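Long-range contact in nitrite reductase (Hyphomicrobium denitrificans, PDB 2DV6), which probably reduces nitrite to nitric oxide with electrons from cytochrome c, using copper ions as cofactor: residues R135-R147 with V173-Y185. Numbering follows the deposited sequence.
Sequences RAEMKSSGADITR and VKGQLDDNTTYTY
Residues 135-147, part of the linker between the N-terminal copper-binding cupredoxin domain and the next one, are strapped across the beta hairpin formed by strands 173-178 and 181-185 of that second domain. A single beta bridge joins Ala-143 to Gly-175: Ala-143 N donates to Lys-174 O (2.9 Å) and Gln-176 N to Ala-143 O (2.8 Å). At the type II turn of the hairpin, Asn-180 N meets Lys-139 O at 2.7 Å, while Lys-139 N points nearly straight down the C-O axis of Asp-179 OD2 (3.0 Å).

Between these two groups of hydrogen bonds, the extended side chain of Gln-176, its CG anti to the backbone N (chi1 -180°), runs alongside Ser-140 and places NE2 2.7 Å from Ser-140 OG, which lies close to the amide plane. The same hydroxyl oxygen accepts from Gly-142 N in an ST turn, and a water joins Gln-176 OE1 to Met-138 O. An alanine in place of Gln-176 would probably cost Ser-140 OG its amide donor and break this water bridge, giving the linker more freedom there.

Further along, Ile-145 CG1 sits over the centre of the Tyr-185 ring, 5° off its normal and 3.6 Å from the centroid, a CH-pi contact; Tyr-183 covers the opposite face, and Tyr-185 OH bonds to Gly-330 O. Ile-145 CG2 turns instead to Val-173 CG1 (3.7 Å). Hydrogen bonds to the turn and to strand 173-178 thus fix the linker's register on the hairpin, with Ser-140 OG held by two N-H donors between them.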
loop_
_atom_site.group_PDB
_atom_site.type_symbol
_atom_site.label_atom_id
_atom_site.label_comp_id
_atom_site.label_asym_id
_atom_site.label_seq_id
_atom_site.Cartn_x
_atom_site.Cartn_y
_atom_site.Cartn_z
ATOM N N ARG A 135 38.749 -2.909 20.097
ATOM C CA ARG A 135 37.303 -3.066 20.241
ATOM C C ARG A 135 36.998 -3.960 21.449
ATOM O O ARG A 135 37.664 -4.990 21.628
ATOM C CB ARG A 135 36.789 -3.736 18.966
ATOM C CG ARG A 135 35.298 -3.762 18.807
ATOM C CD ARG A 135 34.954 -3.747 17.305
ATOM N NE ARG A 135 33.831 -2.844 17.210
ATOM C CZ ARG A 135 33.797 -1.676 16.609
ATOM N NH1 ARG A 135 34.787 -1.204 15.884
ATOM N NH2 ARG A 135 32.694 -0.998 16.718
ATOM N N ALA A 136 35.999 -3.582 22.250
ATOM C CA ALA A 136 35.575 -4.394 23.384
ATOM C C ALA A 136 35.108 -5.805 22.943
ATOM O O ALA A 136 34.720 -5.994 21.785
ATOM C CB ALA A 136 34.493 -3.697 24.140
ATOM N N GLU A 137 35.179 -6.786 23.846
ATOM C CA GLU A 137 34.740 -8.152 23.514
ATOM C C GLU A 137 33.226 -8.122 23.266
ATOM O O GLU A 137 32.506 -7.221 23.783
ATOM C CB GLU A 137 35.086 -9.166 24.626
ATOM C CG GLU A 137 36.578 -9.366 24.943
ATOM C CD GLU A 137 37.479 -9.809 23.746
ATOM O OE1 GLU A 137 38.656 -9.335 23.705
ATOM O OE2 GLU A 137 37.049 -10.617 22.861
ATOM N N MET A 138 32.743 -9.049 22.436
ATOM C CA MET A 138 31.288 -9.186 22.195
ATOM C C MET A 138 30.631 -9.520 23.516
ATOM O O MET A 138 31.227 -10.238 24.322
ATOM C CB MET A 138 31.004 -10.323 21.226
ATOM C CG MET A 138 31.799 -10.255 19.933
ATOM S SD MET A 138 31.410 -11.662 18.889
ATOM C CE MET A 138 29.908 -11.009 18.278
ATOM N N LYS A 139 29.421 -9.008 23.752
ATOM C CA LYS A 139 28.695 -9.342 24.983
ATOM C C LYS A 139 27.221 -9.298 24.707
ATOM O O LYS A 139 26.785 -8.675 23.741
ATOM C CB LYS A 139 29.007 -8.355 26.118
ATOM C CG LYS A 139 28.591 -6.907 25.775
ATOM C CD LYS A 139 28.629 -5.987 27.022
ATOM C CE LYS A 139 28.225 -4.548 26.683
ATOM N NZ LYS A 139 27.242 -4.432 25.526
ATOM N N SER A 140 26.454 -9.934 25.574
ATOM C CA SER A 140 25.013 -10.012 25.426
ATOM C C SER A 140 24.467 -10.613 26.707
ATOM O O SER A 140 25.217 -11.044 27.552
ATOM C CB SER A 140 24.652 -10.920 24.235
ATOM O OG SER A 140 24.883 -12.272 24.572
ATOM N N SER A 141 23.154 -10.674 26.829
ATOM C CA SER A 141 22.568 -11.395 27.924
ATOM C C SER A 141 22.423 -12.882 27.686
ATOM O O SER A 141 21.757 -13.542 28.474
ATOM C CB SER A 141 21.188 -10.823 28.243
ATOM O OG SER A 141 20.390 -10.926 27.090
ATOM N N GLY A 142 23.026 -13.428 26.632
ATOM C CA GLY A 142 22.852 -14.847 26.318
ATOM C C GLY A 142 24.024 -15.691 26.768
ATOM O O GLY A 142 25.108 -15.170 26.990
ATOM N N ALA A 143 23.822 -17.001 26.901
ATOM C CA ALA A 143 24.934 -17.902 27.249
ATOM C C ALA A 143 25.843 -18.097 26.038
ATOM O O ALA A 143 25.403 -17.943 24.903
ATOM C CB ALA A 143 24.421 -19.216 27.722
ATOM N N ASP A 144 27.109 -18.412 26.287
ATOM C CA ASP A 144 28.027 -18.799 25.223
ATOM C C ASP A 144 27.684 -20.220 24.793
ATOM O O ASP A 144 27.800 -21.153 25.576
ATOM C CB ASP A 144 29.472 -18.702 25.694
ATOM C CG ASP A 144 30.471 -19.176 24.646
ATOM O OD1 ASP A 144 30.156 -19.252 23.424
ATOM O OD2 ASP A 144 31.618 -19.449 25.051
ATOM N N ILE A 145 27.207 -20.371 23.564
ATOM C CA ILE A 145 26.805 -21.690 23.053
ATOM C C ILE A 145 27.786 -22.206 21.998
ATOM O O ILE A 145 27.488 -23.142 21.272
ATOM C CB ILE A 145 25.307 -21.688 22.536
ATOM C CG1 ILE A 145 25.040 -20.562 21.518
ATOM C CG2 ILE A 145 24.334 -21.607 23.740
ATOM C CD1 ILE A 145 25.999 -20.578 20.311
ATOM N N THR A 146 28.977 -21.612 21.915
ATOM C CA THR A 146 29.903 -21.961 20.851
ATOM C C THR A 146 30.728 -23.174 21.241
ATOM O O THR A 146 31.105 -23.335 22.391
ATOM C CB THR A 146 30.881 -20.810 20.528
ATOM O OG1 THR A 146 31.611 -20.467 21.726
ATOM C CG2 THR A 146 30.112 -19.553 20.003
ATOM N N ARG A 147 31.031 -24.005 20.252
ATOM C CA ARG A 147 31.943 -25.108 20.414
ATOM C C ARG A 147 33.322 -24.584 20.029
ATOM O O ARG A 147 33.521 -24.157 18.886
ATOM C CB ARG A 147 31.573 -26.177 19.412
ATOM C CG ARG A 147 32.368 -27.450 19.520
ATOM C CD ARG A 147 31.398 -28.475 20.038
ATOM N NE ARG A 147 31.763 -28.760 21.354
ATOM C CZ ARG A 147 30.976 -29.282 22.278
ATOM N NH1 ARG A 147 29.700 -29.509 22.071
ATOM N NH2 ARG A 147 31.517 -29.517 23.460
ATOM N N VAL A 173 18.281 -23.191 25.356
ATOM C CA VAL A 173 18.965 -22.183 26.124
ATOM C C VAL A 173 19.002 -20.861 25.345
ATOM O O VAL A 173 19.215 -20.850 24.128
ATOM C CB VAL A 173 20.416 -22.665 26.468
ATOM C CG1 VAL A 173 21.205 -23.023 25.223
ATOM C CG2 VAL A 173 21.158 -21.639 27.293
ATOM N N LYS A 174 18.792 -19.756 26.043
ATOM C CA LYS A 174 19.022 -18.440 25.448
ATOM C C LYS A 174 20.514 -18.244 25.238
ATOM O O LYS A 174 21.265 -18.155 26.210
ATOM C CB LYS A 174 18.461 -17.338 26.348
ATOM C CG LYS A 174 18.723 -15.912 25.819
ATOM C CD LYS A 174 18.405 -14.945 26.941
ATOM C CE LYS A 174 18.461 -13.522 26.476
ATOM N NZ LYS A 174 17.864 -12.671 27.550
ATOM N N GLY A 175 20.932 -18.179 23.975
ATOM C CA GLY A 175 22.335 -18.089 23.633
ATOM C C GLY A 175 22.722 -16.777 22.970
ATOM O O GLY A 175 21.865 -16.069 22.380
ATOM N N GLN A 176 24.022 -16.460 23.029
ATOM C CA GLN A 176 24.559 -15.324 22.302
ATOM C C GLN A 176 24.691 -15.657 20.806
ATOM O O GLN A 176 25.422 -16.606 20.423
ATOM C CB GLN A 176 25.937 -14.916 22.826
ATOM C CG GLN A 176 26.525 -13.706 22.069
ATOM C CD GLN A 176 27.731 -13.124 22.781
ATOM O OE1 GLN A 176 28.846 -13.123 22.234
ATOM N NE2 GLN A 176 27.526 -12.659 24.017
ATOM N N LEU A 177 24.042 -14.837 19.982
ATOM C CA LEU A 177 24.081 -15.017 18.535
ATOM C C LEU A 177 25.088 -14.017 17.898
ATOM O O LEU A 177 25.715 -14.295 16.879
ATOM C CB LEU A 177 22.664 -14.804 17.955
ATOM C CG LEU A 177 22.504 -14.686 16.407
ATOM C CD1 LEU A 177 23.135 -15.909 15.711
ATOM C CD2 LEU A 177 21.029 -14.598 16.052
ATOM N N ASP A 178 25.223 -12.844 18.502
ATOM C CA ASP A 178 26.137 -11.808 18.011
ATOM C C ASP A 178 26.241 -10.833 19.165
ATOM O O ASP A 178 25.533 -10.968 20.167
ATOM C CB ASP A 178 25.526 -11.128 16.786
ATOM C CG ASP A 178 26.536 -10.329 15.951
ATOM O OD1 ASP A 178 26.124 -9.916 14.830
ATOM O OD2 ASP A 178 27.714 -10.116 16.375
ATOM N N ASP A 179 27.101 -9.841 19.040
ATOM C CA ASP A 179 27.191 -8.791 20.049
ATOM C C ASP A 179 25.795 -8.199 20.270
ATOM O O ASP A 179 25.108 -7.810 19.307
ATOM C CB ASP A 179 28.153 -7.712 19.538
ATOM C CG ASP A 179 28.413 -6.613 20.561
ATOM O OD1 ASP A 179 28.333 -5.416 20.165
ATOM O OD2 ASP A 179 28.701 -6.936 21.736
ATOM N N ASN A 180 25.359 -8.161 21.531
ATOM C CA ASN A 180 24.090 -7.557 21.904
ATOM C C ASN A 180 22.880 -8.263 21.232
ATOM O O ASN A 180 21.810 -7.675 21.045
ATOM C CB ASN A 180 24.155 -6.039 21.625
ATOM C CG ASN A 180 23.042 -5.248 22.308
ATOM O OD1 ASN A 180 22.358 -5.749 23.209
ATOM N ND2 ASN A 180 22.846 -3.999 21.873
ATOM N N THR A 181 23.073 -9.524 20.836
ATOM C CA THR A 181 21.993 -10.260 20.157
ATOM C C THR A 181 21.904 -11.722 20.548
ATOM O O THR A 181 22.922 -12.421 20.701
ATOM C CB THR A 181 21.836 -9.873 18.629
ATOM O OG1 THR A 181 21.571 -11.014 17.808
ATOM C CG2 THR A 181 23.007 -9.150 18.119
ATOM N N THR A 182 20.677 -12.149 20.818
ATOM C CA THR A 182 20.445 -13.419 21.463
ATOM C C THR A 182 19.362 -14.157 20.708
ATOM O O THR A 182 18.626 -13.560 19.916
ATOM C CB THR A 182 20.031 -13.280 22.988
ATOM O OG1 THR A 182 18.843 -12.509 23.100
ATOM C CG2 THR A 182 21.145 -12.597 23.823
ATOM N N TYR A 183 19.266 -15.458 20.962
ATOM C CA TYR A 183 18.416 -16.331 20.184
ATOM C C TYR A 183 18.193 -17.543 21.096
ATOM O O TYR A 183 19.079 -17.862 21.873
ATOM C CB TYR A 183 19.123 -16.699 18.858
ATOM C CG TYR A 183 18.310 -17.595 17.917
ATOM C CD1 TYR A 183 17.311 -17.061 17.105
ATOM C CD2 TYR A 183 18.571 -18.973 17.809
ATOM C CE1 TYR A 183 16.550 -17.873 16.265
ATOM C CE2 TYR A 183 17.821 -19.793 16.936
ATOM C CZ TYR A 183 16.804 -19.221 16.184
ATOM O OH TYR A 183 16.042 -19.986 15.328
ATOM N N THR A 184 17.024 -18.199 21.000
ATOM C CA THR A 184 16.823 -19.478 21.656
ATOM C C THR A 184 17.432 -20.646 20.887
ATOM O O THR A 184 16.868 -21.109 19.870
ATOM C CB THR A 184 15.322 -19.764 21.938
ATOM O OG1 THR A 184 14.787 -18.689 22.717
ATOM C CG2 THR A 184 15.170 -21.059 22.738
ATOM N N TYR A 185 18.565 -21.151 21.396
ATOM C CA TYR A 185 19.183 -22.285 20.779
ATOM C C TYR A 185 18.642 -23.602 21.357
ATOM O O TYR A 185 18.216 -23.674 22.509
ATOM C CB TYR A 185 20.711 -22.242 20.926
ATOM C CG TYR A 185 21.441 -21.177 20.123
ATOM C CD1 TYR A 185 21.461 -19.856 20.536
ATOM C CD2 TYR A 185 22.164 -21.530 18.980
ATOM C CE1 TYR A 185 22.173 -18.885 19.824
ATOM C CE2 TYR A 185 22.875 -20.577 18.250
ATOM C CZ TYR A 185 22.865 -19.258 18.675
ATOM O OH TYR A 185 23.606 -18.330 17.975
HETATM O O HOH W 1 30.659 -5.535 22.905
HETATM O O HOH W 2 31.375 -12.966 23.737
HETATM O O HOH W 3 27.351 -18.007 21.853
#